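Local coordinates for protein organophosphorus hydrolase (Pseudomonas pseudoalcaligenes, PDB 4LE6) that probably hydrolyses phosphotriesters such as aryl dialkyl phosphates, using a two-zinc centre built on the metallo-beta-lactamase fold, at residues Leu234-Gly238 / Gly239-Leu243; Met40-Gly43 / Asp44-Val47; Ile65-Lys68 / Asp69-Leu73; Gln274-Gln277 / Arg278-Glu282. One frame throughout, in Å; residues are numbered along the deposited sequence. Where two conformers were deposited one is given.

Contact 1 of 4, residues Leu234-Gly238 / Gly239-Leu243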
ATOM      1  N   LEU A 234     -19.208 -10.380   7.113  1.00 24.41           N
ATOM      2  CA  LEU A 234     -19.482  -8.955   7.222  1.00 22.50           C
ATOM      3  C   LEU A 234     -19.355  -8.494   8.678  1.00 21.64           C
ATOM      4  O   LEU A 234     -19.942  -9.099   9.588  1.00 24.38           O
ATOM      5  CB  LEU A 234     -20.881  -8.662   6.684  1.00 22.53           C
ATOM      6  CG  LEU A 234     -21.345  -7.210   6.670  1.00 24.99           C
ATOM      7  CD1 LEU A 234     -20.515  -6.388   5.698  1.00 24.36           C
ATOM      8  CD2 LEU A 234     -22.831  -7.188   6.303  1.00 27.41           C
ATOM      9  N   PHE A 235     -18.560  -7.439   8.860  1.00 20.61           N
ATOM     10  CA  PHE A 235     -18.339  -6.773  10.139  1.00 20.90           C
ATOM     11  C   PHE A 235     -18.914  -5.365  10.039  1.00 23.35           C
ATOM     12  O   PHE A 235     -18.644  -4.650   9.063  1.00 23.35           O
ATOM     13  CB  PHE A 235     -16.840  -6.710  10.456  1.00 19.23           C
ATOM     14  CG  PHE A 235     -16.241  -8.043  10.755  1.00 20.47           C
ATOM     15  CD1 PHE A 235     -15.918  -8.917   9.737  1.00 19.23           C
ATOM     16  CD2 PHE A 235     -16.046  -8.444  12.060  1.00 22.76           C
ATOM     17  CE1 PHE A 235     -15.405 -10.172  10.031  1.00 19.68           C
ATOM     18  CE2 PHE A 235     -15.536  -9.678  12.351  1.00 22.11           C
ATOM     19  CZ  PHE A 235     -15.225 -10.549  11.337  1.00 19.52           C
ATOM     20  N   LYS A 236     -19.725  -4.986  11.019  1.00 22.78           N
ATOM     21  CA  LYS A 236     -20.361  -3.668  11.067  1.00 25.31           C
ATOM     22  C   LYS A 236     -20.150  -3.025  12.426  1.00 28.05           C
ATOM     23  O   LYS A 236     -20.407  -3.656  13.455  1.00 25.62           O
ATOM     24  CB  LYS A 236     -21.867  -3.793  10.880  1.00 24.88           C
ATOM     25  CG  LYS A 236     -22.318  -4.349   9.544  1.00 32.81           C
ATOM     26  CD  LYS A 236     -23.845  -4.197   9.428  1.00 41.71           C
ATOM     27  CE  LYS A 236     -24.503  -5.426   8.822  1.00 53.91           C
ATOM     28  NZ  LYS A 236     -26.001  -5.405   8.977  1.00 64.12           N
ATOM     29  N   SER A 237     -19.711  -1.774  12.433  1.00 27.59           N
ATOM     30  CA  SER A 237     -19.577  -1.010  13.663  1.00 29.32           C
ATOM     31  C   SER A 237     -19.661   0.467  13.310  1.00 31.16           C
ATOM     32  O   SER A 237     -19.054   0.891  12.327  1.00 29.80           O
ATOM     33  CB  SER A 237     -18.221  -1.319  14.311  1.00 28.50           C
ATOM     34  OG  SER A 237     -17.986  -0.465  15.421  1.00 25.00           O
ATOM     35  N   GLY A 238     -20.429   1.234  14.082  1.00 31.61           N
ATOM     36  CA  GLY A 238     -20.494   2.677  13.918  1.00 31.73           C
ATOM     37  C   GLY A 238     -20.809   3.153  12.512  1.00 35.40           C
ATOM     38  O   GLY A 238     -20.211   4.122  12.042  1.00 35.20           O
ATOM     39  N   GLY A 239     -21.736   2.479  11.835  1.00 37.61           N
ATOM     40  CA  GLY A 239     -22.142   2.883  10.499  1.00 35.56           C
ATOM     41  C   GLY A 239     -21.220   2.374   9.401  1.00 34.01           C
ATOM     42  O   GLY A 239     -21.546   2.465   8.225  1.00 36.96           O
ATOM     43  N   GLN A 240     -20.071   1.831   9.786  1.00 30.04           N
ATOM     44  CA  GLN A 240     -19.091   1.340   8.824  1.00 26.98           C
ATOM     45  C   GLN A 240     -19.229  -0.159   8.649  1.00 25.65           C
ATOM     46  O   GLN A 240     -19.574  -0.870   9.593  1.00 27.00           O
ATOM     47  CB  GLN A 240     -17.669   1.666   9.298  1.00 30.33           C
ATOM     48  CG  GLN A 240     -17.453   3.149   9.616  1.00 42.59           C
ATOM     49  CD  GLN A 240     -17.691   4.035   8.416  1.00 49.98           C
ATOM     50  OE1 GLN A 240     -17.090   3.839   7.361  1.00 52.31           O
ATOM     51  NE2 GLN A 240     -18.577   5.007   8.563  1.00 55.26           N
ATOM     52  N   SER A 241     -18.917  -0.644   7.453  1.00 22.74           N
ATOM     53  CA  SER A 241     -18.999  -2.066   7.148  1.00 22.68           C
ATOM     54  C   SER A 241     -17.755  -2.518   6.434  1.00 24.94           C
ATOM     55  O   SER A 241     -17.224  -1.805   5.579  1.00 26.32           O
ATOM     56  CB  SER A 241     -20.206  -2.355   6.255  1.00 26.76           C
ATOM     57  OG  SER A 241     -21.395  -1.991   6.907  1.00 29.98           O
ATOM     58  N   LEU A 242     -17.308  -3.714   6.788  1.00 20.27           N
ATOM     59  CA  LEU A 242     -16.177  -4.351   6.155  1.00 20.16           C
ATOM     60  C   LEU A 242     -16.557  -5.770   5.795  1.00 21.27           C
ATOM     61  O   LEU A 242     -17.064  -6.524   6.629  1.00 23.51           O
ATOM     62  CB  LEU A 242     -14.958  -4.372   7.083  1.00 21.62           C
ATOM     63  CG  LEU A 242     -13.758  -5.202   6.601  1.00 26.02           C
ATOM     64  CD1 LEU A 242     -13.212  -4.703   5.275  1.00 30.46           C
ATOM     65  CD2 LEU A 242     -12.661  -5.152   7.639  1.00 33.95           C
ATOM     66  N   LEU A 243     -16.312  -6.132   4.544  1.00 21.39           N
ATOM     67  CA  LEU A 243     -16.588  -7.484   4.094  1.00 22.26           C
ATOM     68  C   LEU A 243     -15.260  -8.188   3.877  1.00 21.13           C
ATOM     69  O   LEU A 243     -14.484  -7.811   3.001  1.00 21.45           O
ATOM     70  CB  LEU A 243     -17.394  -7.469   2.800  1.00 21.10           C
ATOM     71  CG  LEU A 243     -17.818  -8.851   2.309  1.00 26.52           C
ATOM     72  CD1 LEU A 243     -18.966  -9.401   3.152  1.00 32.78           C
ATOM     73  CD2 LEU A 243     -18.203  -8.774   0.838  1.00 25.86           C
TER
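Phe235 O is gripped by two donors of the facing strand: Leu242 N at 2.8 Å in a nearly straight hydrogen bond, and the weaker CA-H of Ser241, whose CA lies 3.2 Å away. Leu242 O is shared in the same way, accepting Phe235 N at 2.8 Å and a CA-H contact from Leu234. These bonds, with the Ser237-Gln240 pair beyond them, make a tight antiparallel hairpin closed by a type I' turn. Gly238 and Gly239 occupy its two corners, both with positive phi. Beside the turn, Gln240 CG, anti to its own carbonyl carbon (chi1 -54°), lies 3.8 Å from Gly238 O. On the face of Leu234, Lys236, Ser241 and Leu243, Leu234 CB meets Leu243 CD1 at 4.1 Å, while Lys236 CG rests 3.7 Å from Ser241 OG. The opposite face, with Phe235, Ser237, Gln240 and Leu242, is turned toward the other sheet, where it packs on strands 37-42 and 45-57 and Ser237 OG is hydrogen-bonded to Asp44. Within its own sheet, the hairpin is flanked by strand 218-222 beside 231-237 and strand 289-292 beside 240-246.

Contact 2 of 4, residues Met40-Gly43 / Asp44-Val47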
ATOM      1  N   MET A  40      -6.216  -0.765  10.844  1.00 21.94           N
ATOM      2  CA  MET A  40      -7.248   0.153  10.383  1.00 20.81           C
ATOM      3  C   MET A  40      -8.421   0.185  11.351  1.00 22.12           C
ATOM      4  O   MET A  40      -8.877  -0.854  11.836  1.00 23.08           O
ATOM      5  CB  MET A  40      -7.760  -0.261   9.004  1.00 21.72           C
ATOM      6  CG  MET A  40      -8.590   0.811   8.321  1.00 28.00           C
ATOM      7  SD  MET A  40      -9.347   0.228   6.783  1.00 29.68           S
ATOM      8  CE  MET A  40     -10.724  -0.755   7.397  1.00 21.00           C
ATOM      9  N   ALA A  41      -8.949   1.372  11.598  1.00 25.04           N
ATOM     10  CA  ALA A  41     -10.138   1.486  12.424  1.00 25.82           C
ATOM     11  C   ALA A  41     -11.360   1.203  11.563  1.00 25.63           C
ATOM     12  O   ALA A  41     -11.410   1.567  10.397  1.00 25.52           O
ATOM     13  CB  ALA A  41     -10.233   2.870  13.038  1.00 26.66           C
ATOM     14  N   LEU A  42     -12.342   0.527  12.132  1.00 23.77           N
ATOM     15  CA  LEU A  42     -13.631   0.361  11.474  1.00 21.57           C
ATOM     16  C   LEU A  42     -14.677   0.586  12.551  1.00 23.98           C
ATOM     17  O   LEU A  42     -14.990  -0.341  13.293  1.00 22.15           O
ATOM     18  CB  LEU A  42     -13.756  -1.046  10.894  1.00 20.20           C
ATOM     19  CG  LEU A  42     -15.064  -1.283  10.140  1.00 23.19           C
ATOM     20  CD1 LEU A  42     -14.916  -0.843   8.686  1.00 23.38           C
ATOM     21  CD2 LEU A  42     -15.446  -2.715  10.247  1.00 23.78           C
ATOM     22  N   GLY A  43     -15.176   1.816  12.665  1.00 24.90           N
ATOM     23  CA  GLY A  43     -16.007   2.207  13.792  1.00 23.78           C
ATOM     24  C   GLY A  43     -15.277   1.987  15.102  1.00 25.02           C
ATOM     25  O   GLY A  43     -14.173   2.484  15.283  1.00 24.51           O
ATOM     26  N   ASP A  44     -15.880   1.225  16.007  1.00 27.34           N
ATOM     27  CA  ASP A  44     -15.241   0.887  17.276  1.00 28.31           C
ATOM     28  C   ASP A  44     -14.428  -0.400  17.161  1.00 28.04           C
ATOM     29  O   ASP A  44     -13.814  -0.830  18.126  1.00 28.92           O
ATOM     30  CB  ASP A  44     -16.287   0.732  18.382  1.00 31.77           C
ATOM     31  CG  ASP A  44     -17.019   2.014  18.667  1.00 38.33           C
ATOM     32  OD1 ASP A  44     -16.377   3.080  18.591  1.00 38.92           O
ATOM     33  OD2 ASP A  44     -18.235   1.954  18.955  1.00 44.64           O
ATOM     34  N   PHE A  45     -14.417  -1.019  15.987  1.00 25.55           N
ATOM     35  CA  PHE A  45     -13.598  -2.212  15.802  1.00 21.97           C
ATOM     36  C   PHE A  45     -12.188  -1.835  15.371  1.00 22.83           C
ATOM     37  O   PHE A  45     -11.955  -0.758  14.795  1.00 24.39           O
ATOM     38  CB  PHE A  45     -14.184  -3.143  14.747  1.00 20.66           C
ATOM     39  CG  PHE A  45     -15.529  -3.718  15.103  1.00 21.03           C
ATOM     40  CD1 PHE A  45     -16.123  -3.480  16.340  1.00 24.97           C
ATOM     41  CD2 PHE A  45     -16.197  -4.519  14.197  1.00 23.99           C
ATOM     42  CE1 PHE A  45     -17.358  -4.033  16.647  1.00 29.02           C
ATOM     43  CE2 PHE A  45     -17.434  -5.057  14.501  1.00 27.73           C
ATOM     44  CZ  PHE A  45     -18.014  -4.813  15.722  1.00 30.51           C
ATOM     45  N   GLU A  46     -11.253  -2.739  15.635  1.00 19.69           N
ATOM     46  CA  GLU A  46      -9.891  -2.597  15.123  1.00 19.98           C
ATOM     47  C   GLU A  46      -9.561  -3.744  14.174  1.00 20.36           C
ATOM     48  O   GLU A  46      -9.662  -4.924  14.531  1.00 20.57           O
ATOM     49  CB  GLU A  46      -8.907  -2.580  16.274  1.00 21.52           C
ATOM     50  CG  GLU A  46      -7.458  -2.566  15.857  1.00 25.85           C
ATOM     51  CD  GLU A  46      -6.589  -3.090  16.971  1.00 29.82           C
ATOM     52  OE1 GLU A  46      -5.810  -2.304  17.543  1.00 29.91           O
ATOM     53  OE2 GLU A  46      -6.718  -4.290  17.287  1.00 31.07           O
ATOM     54  N   VAL A  47      -9.166  -3.391  12.957  1.00 17.82           N
ATOM     55  CA  VAL A  47      -8.783  -4.378  11.954  1.00 18.03           C
ATOM     56  C   VAL A  47      -7.266  -4.427  11.853  1.00 19.39           C
ATOM     57  O   VAL A  47      -6.613  -3.387  11.699  1.00 18.67           O
ATOM     58  CB  VAL A  47      -9.363  -4.003  10.582  1.00 24.35           C
ATOM     59  CG1 VAL A  47      -8.973  -5.018   9.525  1.00 26.95           C
ATOM     60  CG2 VAL A  47     -10.883  -3.855  10.676  1.00 25.72           C
TER
HETATM   61  O   HOH W   1     -12.062   2.243  16.550  1.00 42.98           O
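The Phe45 ring meets Leu42 at its root, where CB lies 3.3 Å and CG 3.9 Å from Leu42 O; this carbonyl approaches the ring obliquely. A chi1 of -64° swings the ring away from strand 40-42, and the Ser237 side chain packs against it from the other sheet. The second flat group, the Asp44 carboxylate, leads away from the hairpin beside the Gly43 peptide, with OD1 3.8 Å from Gly43 C. Both residues belong to a two-residue beta hairpin with a type II' turn from Leu42 to Phe45, in which Gly43 takes the corner of positive phi. Leu42 N and Phe45 O are joined by an almost linear hydrogen bond, whereas the return bond from Phe45 N to Leu42 O is more bent, at 144°, as the chain reverses. A second hydrogen-bonded pair, Met40 with Val47, lies farther from the turn. The face bearing Glu46 looks toward the dimer partner: Glu46 OE1 accepts Lys31 N of the second subunit, and OE2 bonds Tyr127 OH of its own chain. At the turn, the backbone Asp44 O accepts Gln29 NE2 of the second subunit. Met40, Leu42 and Val47 face inward; Met40 and Leu42 pack on Trp289. Between the strands, Val47 CB rests 3.4 Å from the carbonyl Met40 O, and the apolar packing is made by Met40 CB with Val47 CB at 4.4 Å and by Val47 CG2 with Leu42 CB at 4.0 Å.

Contact 3 of 4, residues Ile65-Lys68 / Asp69-Leu73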
ATOM      1  N   ILE A  65     -10.481 -15.358 -21.164  1.00 45.98           N
ATOM      2  CA  ILE A  65      -9.869 -14.182 -21.779  1.00 44.20           C
ATOM      3  C   ILE A  65      -8.725 -14.580 -22.712  1.00 40.04           C
ATOM      4  O   ILE A  65      -7.950 -15.486 -22.391  1.00 40.04           O
ATOM      5  CB  ILE A  65      -9.341 -13.219 -20.685  1.00 52.95           C
ATOM      6  CG1 ILE A  65      -8.776 -11.947 -21.310  1.00 49.52           C
ATOM      7  CG2 ILE A  65      -8.282 -13.906 -19.806  1.00 52.88           C
ATOM      8  CD1 ILE A  65      -8.590 -10.826 -20.311  1.00 45.80           C
ATOM      9  N   ASP A  66      -8.618 -13.904 -23.860  1.00 37.80           N
ATOM     10  CA  ASP A  66      -7.482 -14.096 -24.757  1.00 43.81           C
ATOM     11  C   ASP A  66      -6.172 -13.758 -24.043  1.00 40.61           C
ATOM     12  O   ASP A  66      -6.126 -12.863 -23.206  1.00 39.65           O
ATOM     13  CB  ASP A  66      -7.596 -13.191 -25.991  1.00 54.97           C
ATOM     14  CG  ASP A  66      -8.795 -13.512 -26.846  1.00 68.45           C
ATOM     15  OD1 ASP A  66      -9.763 -14.107 -26.327  1.00 75.34           O
ATOM     16  OD2 ASP A  66      -8.773 -13.153 -28.044  1.00 74.03           O
ATOM     17  N   ASP A  67      -5.118 -14.482 -24.401  1.00 41.42           N
ATOM     18  CA  ASP A  67      -3.762 -14.246 -23.909  1.00 48.82           C
ATOM     19  C   ASP A  67      -3.327 -12.778 -24.034  1.00 44.27           C
ATOM     20  O   ASP A  67      -2.757 -12.189 -23.102  1.00 44.45           O
ATOM     21  CB  ASP A  67      -2.815 -15.121 -24.730  1.00 64.96           C
ATOM     22  CG  ASP A  67      -1.507 -15.406 -24.030  1.00 79.48           C
ATOM     23  OD1 ASP A  67      -0.978 -14.510 -23.340  1.00 81.92           O
ATOM     24  OD2 ASP A  67      -1.000 -16.538 -24.186  1.00 87.76           O
ATOM     25  N   LYS A  68      -3.601 -12.196 -25.195  1.00 41.23           N
ATOM     26  CA  LYS A  68      -3.186 -10.830 -25.498  1.00 43.61           C
ATOM     27  C   LYS A  68      -3.814  -9.858 -24.510  1.00 41.39           C
ATOM     28  O   LYS A  68      -3.130  -9.024 -23.906  1.00 43.04           O
ATOM     29  CB  LYS A  68      -3.613 -10.454 -26.918  1.00 48.73           C
ATOM     30  CG  LYS A  68      -2.544  -9.759 -27.736  1.00 55.69           C
ATOM     31  CD  LYS A  68      -3.109  -9.173 -29.028  0.10 59.57           C
ATOM     32  CE  LYS A  68      -3.688 -10.244 -29.944  0.10 61.07           C
ATOM     33  NZ  LYS A  68      -4.203  -9.657 -31.212  0.10 63.20           N
ATOM     34  N   ASP A  69      -5.130  -9.976 -24.346  1.00 39.30           N
ATOM     35  CA  ASP A  69      -5.889  -9.090 -23.464  1.00 39.33           C
ATOM     36  C   ASP A  69      -5.490  -9.261 -22.009  1.00 33.86           C
ATOM     37  O   ASP A  69      -5.441  -8.295 -21.232  1.00 37.47           O
ATOM     38  CB  ASP A  69      -7.378  -9.357 -23.632  1.00 44.39           C
ATOM     39  CG  ASP A  69      -7.868  -8.997 -25.012  1.00 52.69           C
ATOM     40  OD1 ASP A  69      -7.515  -7.896 -25.483  1.00 55.71           O
ATOM     41  OD2 ASP A  69      -8.582  -9.815 -25.634  1.00 55.91           O
ATOM     42  N   LEU A  70      -5.204 -10.503 -21.646  1.00 31.48           N
ATOM     43  CA  LEU A  70      -4.742 -10.818 -20.301  1.00 32.21           C
ATOM     44  C   LEU A  70      -3.415 -10.112 -20.054  1.00 30.83           C
ATOM     45  O   LEU A  70      -3.246  -9.399 -19.042  1.00 32.91           O
ATOM     46  CB  LEU A  70      -4.586 -12.332 -20.151  1.00 35.90           C
ATOM     47  CG  LEU A  70      -4.150 -12.877 -18.794  1.00 40.00           C
ATOM     48  CD1 LEU A  70      -4.993 -12.313 -17.656  1.00 38.37           C
ATOM     49  CD2 LEU A  70      -4.242 -14.396 -18.823  1.00 42.86           C
ATOM     50  N   GLN A  71      -2.487 -10.267 -21.000  1.00 32.80           N
ATOM     51  CA  GLN A  71      -1.173  -9.626 -20.878  1.00 40.18           C
ATOM     52  C   GLN A  71      -1.271  -8.107 -20.843  1.00 38.07           C
ATOM     53  O   GLN A  71      -0.526  -7.451 -20.110  1.00 32.26           O
ATOM     54  CB  GLN A  71      -0.242 -10.050 -22.020  1.00 43.32           C
ATOM     55  CG  GLN A  71       0.215 -11.500 -21.927  1.00 48.07           C
ATOM     56  CD  GLN A  71       0.956 -11.795 -20.630  1.00 52.22           C
ATOM     57  OE1 GLN A  71       1.727 -10.967 -20.139  1.00 57.82           O
ATOM     58  NE2 GLN A  71       0.719 -12.974 -20.065  1.00 48.93           N
ATOM     59  N   SER A  72      -2.152  -7.546 -21.670  1.00 35.50           N
ATOM     60  CA  SER A  72      -2.405  -6.105 -21.625  1.00 33.17           C
ATOM     61  C   SER A  72      -2.901  -5.685 -20.242  1.00 28.96           C
ATOM     62  O   SER A  72      -2.404  -4.712 -19.661  1.00 28.59           O
ATOM     63  CB  SER A  72      -3.430  -5.704 -22.683  1.00 35.19           C
ATOM     64  OG  SER A  72      -2.917  -5.952 -23.982  1.00 49.99           O
ATOM     65  N   LEU A  73      -3.880  -6.409 -19.711  1.00 28.61           N
ATOM     66  CA  LEU A  73      -4.369  -6.094 -18.363  1.00 28.11           C
ATOM     67  C   LEU A  73      -3.274  -6.180 -17.299  1.00 29.55           C
ATOM     68  O   LEU A  73      -3.208  -5.348 -16.385  1.00 28.24           O
ATOM     69  CB  LEU A  73      -5.521  -7.010 -17.985  1.00 28.05           C
ATOM     70  CG  LEU A  73      -6.831  -6.711 -18.724  1.00 32.97           C
ATOM     71  CD1 LEU A  73      -7.773  -7.888 -18.548  1.00 33.59           C
ATOM     72  CD2 LEU A  73      -7.466  -5.429 -18.203  1.00 32.65           C
TER
HETATM   73  O   HOH W   2     -10.234 -11.796 -24.669  1.00 48.32           O
HETATM   74  O   HOH W   3      -8.040  -9.866 -28.384  1.00 67.85           O
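Ile65 stands just ahead of helix 67-76 and lays its side chain along the first turn. From its CB, the CG2 branch touches Leu70 CB at 4.0 Å. The other branch carries CG1 to 3.7 Å from Asp69 CB, then ends with CD1 3.5 Å from Leu73 CD1 and 3.7 Å from Leu70 N. With CG1 trans to the backbone N (chi1 -176°) and chi2 also extended at 165°, the chain is long enough to reach from the residue before the N-cap to a leucine eight positions on. Asp66 holds the N-cap position, yet its carboxylate makes no capping bond. The backbone O of Asp66 accepts Leu70 N, the first rung of the helical ladder that Asp67 O and Lys68 O continue. The Asp69 side chain reaches back through a water, which lies 2.8 Å from both Asp66 N and Asp69 OD2. A capping box would bond these two groups directly; here the water mediates. The Asp66 and Asp69 carboxylates point the same way, their OD2 atoms 4.1 Å apart. The like charges may be eased by the helix N-terminus and by a second water, which donates to Asp69 OD2 and weakly to Asp66 OD2. Asp67 runs alongside Gln71, whose OE1 has a weak bond to Ser81 OG. Leu70 and Leu73 seat the inner side of the helix on Val254 of helix 252-255, while Ile65 covers Lys258 and Val261 in the loop that leads to strand 262-263.

Contact 4 of 4, residues Gln274-Gln277 / Arg278-Glu282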
ATOM      1  N   GLN A 274     -20.801 -15.777 -10.940  1.00 29.38           N
ATOM      2  CA  GLN A 274     -22.053 -15.153 -10.477  1.00 28.96           C
ATOM      3  C   GLN A 274     -21.927 -14.484  -9.088  1.00 27.38           C
ATOM      4  O   GLN A 274     -22.321 -13.301  -8.868  1.00 27.16           O
ATOM      5  CB  GLN A 274     -23.173 -16.196 -10.450  1.00 33.54           C
ATOM      6  CG  GLN A 274     -24.555 -15.615 -10.155  1.00 37.76           C
ATOM      7  CD  GLN A 274     -25.645 -16.685 -10.014  1.00 47.17           C
ATOM      8  OE1 GLN A 274     -25.360 -17.846  -9.718  1.00 56.89           O
ATOM      9  NE2 GLN A 274     -26.898 -16.289 -10.213  1.00 44.32           N
ATOM     10  N   SER A 275     -21.348 -15.221  -8.148  1.00 29.40           N
ATOM     11  CA  SER A 275     -21.113 -14.664  -6.812  1.00 33.27           C
ATOM     12  C   SER A 275     -20.186 -13.448  -6.873  1.00 32.59           C
ATOM     13  O   SER A 275     -20.423 -12.435  -6.208  1.00 32.56           O
ATOM     14  CB  SER A 275     -20.507 -15.726  -5.907  1.00 34.82           C
ATOM     15  OG  SER A 275     -21.376 -16.831  -5.850  1.00 33.46           O
ATOM     16  N   ARG A 276     -19.132 -13.537  -7.676  1.00 31.68           N
ATOM     17  CA  ARG A 276     -18.232 -12.385  -7.835  1.00 28.83           C
ATOM     18  C   ARG A 276     -18.970 -11.147  -8.388  1.00 27.70           C
ATOM     19  O   ARG A 276     -18.861 -10.046  -7.832  1.00 27.25           O
ATOM     20  CB  ARG A 276     -17.063 -12.736  -8.746  1.00 29.04           C
ATOM     21  CG  ARG A 276     -16.160 -11.536  -9.083  1.00 26.36           C
ATOM     22  CD  ARG A 276     -14.821 -11.971  -9.675  1.00 25.85           C
ATOM     23  NE  ARG A 276     -14.977 -12.911 -10.785  1.00 28.74           N
ATOM     24  CZ  ARG A 276     -14.781 -14.222 -10.700  1.00 27.59           C
ATOM     25  NH1 ARG A 276     -14.954 -14.981 -11.764  1.00 31.40           N
ATOM     26  NH2 ARG A 276     -14.424 -14.791  -9.562  1.00 24.02           N
ATOM     27  N   GLN A 277     -19.727 -11.328  -9.468  1.00 27.97           N
ATOM     28  CA  GLN A 277     -20.503 -10.214 -10.035  1.00 30.60           C
ATOM     29  C   GLN A 277     -21.421  -9.576  -8.989  1.00 30.93           C
ATOM     30  O   GLN A 277     -21.456  -8.333  -8.821  1.00 29.58           O
ATOM     31  CB  GLN A 277     -21.323 -10.700 -11.218  1.00 32.71           C
ATOM     32  CG  GLN A 277     -20.475 -11.022 -12.442  1.00 35.20           C
ATOM     33  CD  GLN A 277     -20.114  -9.789 -13.270  1.00 42.49           C
ATOM     34  OE1 GLN A 277     -20.224  -8.648 -12.808  1.00 42.57           O
ATOM     35  NE2 GLN A 277     -19.681 -10.019 -14.506  1.00 46.85           N
ATOM     36  N   ARG A 278     -22.137 -10.427  -8.253  1.00 30.09           N
ATOM     37  CA  ARG A 278     -23.064  -9.933  -7.240  0.74 29.73           C
ATOM     38  C   ARG A 278     -22.353  -9.184  -6.115  1.00 27.27           C
ATOM     39  O   ARG A 278     -22.766  -8.070  -5.715  1.00 25.76           O
ATOM     40  CB  ARG A 278     -23.861 -11.092  -6.652  0.74 31.69           C
ATOM     41  CG  ARG A 278     -24.784 -10.689  -5.527  0.74 33.16           C
ATOM     42  CD  ARG A 278     -25.800 -11.784  -5.237  0.74 35.03           C
ATOM     43  NE  ARG A 278     -25.150 -13.017  -4.787  0.74 33.83           N
ATOM     44  CZ  ARG A 278     -24.771 -13.256  -3.536  0.74 32.10           C
ATOM     45  NH1 ARG A 278     -24.194 -14.410  -3.233  0.74 35.32           N
ATOM     46  NH2 ARG A 278     -24.965 -12.355  -2.584  0.74 28.65           N
ATOM     47  N   ILE A 279     -21.305  -9.798  -5.580  1.00 26.39           N
ATOM     48  CA  ILE A 279     -20.578  -9.204  -4.466  1.00 23.36           C
ATOM     49  C   ILE A 279     -19.901  -7.893  -4.893  1.00 23.58           C
ATOM     50  O   ILE A 279     -19.840  -6.930  -4.121  1.00 22.77           O
ATOM     51  CB  ILE A 279     -19.544 -10.200  -3.901  1.00 23.62           C
ATOM     52  CG1 ILE A 279     -20.257 -11.405  -3.251  1.00 28.40           C
ATOM     53  CG2 ILE A 279     -18.612  -9.526  -2.875  1.00 23.31           C
ATOM     54  CD1 ILE A 279     -21.197 -11.054  -2.101  1.00 31.71           C
ATOM     55  N   LEU A 280     -19.378  -7.847  -6.114  1.00 26.79           N
ATOM     56  CA  LEU A 280     -18.718  -6.623  -6.564  1.00 23.28           C
ATOM     57  C   LEU A 280     -19.768  -5.533  -6.687  1.00 25.11           C
ATOM     58  O   LEU A 280     -19.563  -4.398  -6.216  1.00 25.11           O
ATOM     59  CB  LEU A 280     -18.014  -6.830  -7.905  1.00 23.96           C
ATOM     60  CG  LEU A 280     -16.710  -7.624  -7.868  1.00 24.73           C
ATOM     61  CD1 LEU A 280     -16.272  -7.936  -9.296  1.00 24.02           C
ATOM     62  CD2 LEU A 280     -15.619  -6.856  -7.114  1.00 24.56           C
ATOM     63  N   ALA A 281     -20.901  -5.878  -7.296  1.00 26.79           N
ATOM     64  CA  ALA A 281     -21.975  -4.901  -7.445  1.00 26.82           C
ATOM     65  C   ALA A 281     -22.398  -4.340  -6.078  1.00 28.27           C
ATOM     66  O   ALA A 281     -22.515  -3.117  -5.908  1.00 28.27           O
ATOM     67  CB  ALA A 281     -23.159  -5.522  -8.157  1.00 27.20           C
ATOM     68  N   GLU A 282     -22.598  -5.233  -5.102  1.00 28.44           N
ATOM     69  CA  GLU A 282     -23.006  -4.822  -3.755  1.00 27.28           C
ATOM     70  C   GLU A 282     -21.943  -3.974  -3.045  1.00 26.61           C
ATOM     71  O   GLU A 282     -22.256  -2.955  -2.417  1.00 27.41           O
ATOM     72  CB  GLU A 282     -23.323  -6.068  -2.908  1.00 30.45           C
ATOM     73  CG  GLU A 282     -23.400  -5.834  -1.412  1.00 50.22           C
ATOM     74  CD  GLU A 282     -23.833  -7.080  -0.650  1.00 62.81           C
ATOM     75  OE1 GLU A 282     -23.801  -8.186  -1.238  1.00 61.52           O
ATOM     76  OE2 GLU A 282     -24.208  -6.948   0.537  1.00 68.84           O
TER
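Arg276 O binds Leu280 N at 2.8 Å, one rung in a regular ladder of alpha-helical hydrogen bonds. Its neighbours follow the same spacing: Gln274 O takes Arg278 N, Ser275 O takes Ile279 N, and Gln277 O takes Ala281 N, each at 2.9 Å. The Arg276 guanidinium is fixed by bonds outside the helix, NE to Pro259 O and NH2 to Ile248 O, so a buried charged group is tied to backbone carbonyls of the surrounding loops. Ser275 OG bonds Pro224 O and Gln271 O. Packing between the two turns rests mainly on the aliphatic part of Arg276. Its CG lies 3.6 Å from Leu280 CD1, with the two side chains side by side and pointing the same way. Arg276 leaves the backbone with CG trans to N (chi1 174°), and its bend at chi3 (51°) turns the guanidinium aside beyond this contact. Leu280 CG also settles 3.2 Å from Arg276 O, and Ile279 CG1 approaches Ser275 O to 3.1 Å. Farther out, Ile279 packs on Leu243 and Trp245 of strand 240-246, and Leu280 on Trp245, Phe256, Pro259 and Tyr310. Helix 269-286 is thus one of the helices laid against a sheet of the alpha-beta/beta-alpha sandwich. Arg276 lies near the zinc site without reaching its ligands, its side chain about 7 Å from that of His226, about 8 Å from that of Asp247 and about 11 Å from a zinc ion.

Overall arrangement
Contacts 1 and 2 are hairpins from the two different sheets of the sandwich, their centres 9 Å apart. They meet through the hydrogen bond of 2.8 Å between Asp44 N and Ser237 OG, and through Leu242 CB, which is 3.6 Å from Leu42 CD2. Contact 1 also reaches contact 4: Leu243 CD2 lies 3.8 Å from Ile279 CG2, so helix 269-286 covers the face of the sheet turned away from contact 2. Contact 4 is nearest the zinc site, while the side chain of Leu243 in contact 1 remains about 12 Å from that of the ligand Asp247. Contact 3 stands apart, its centre about 22 Å from that of contact 4 and 38 Å from that of contact 2.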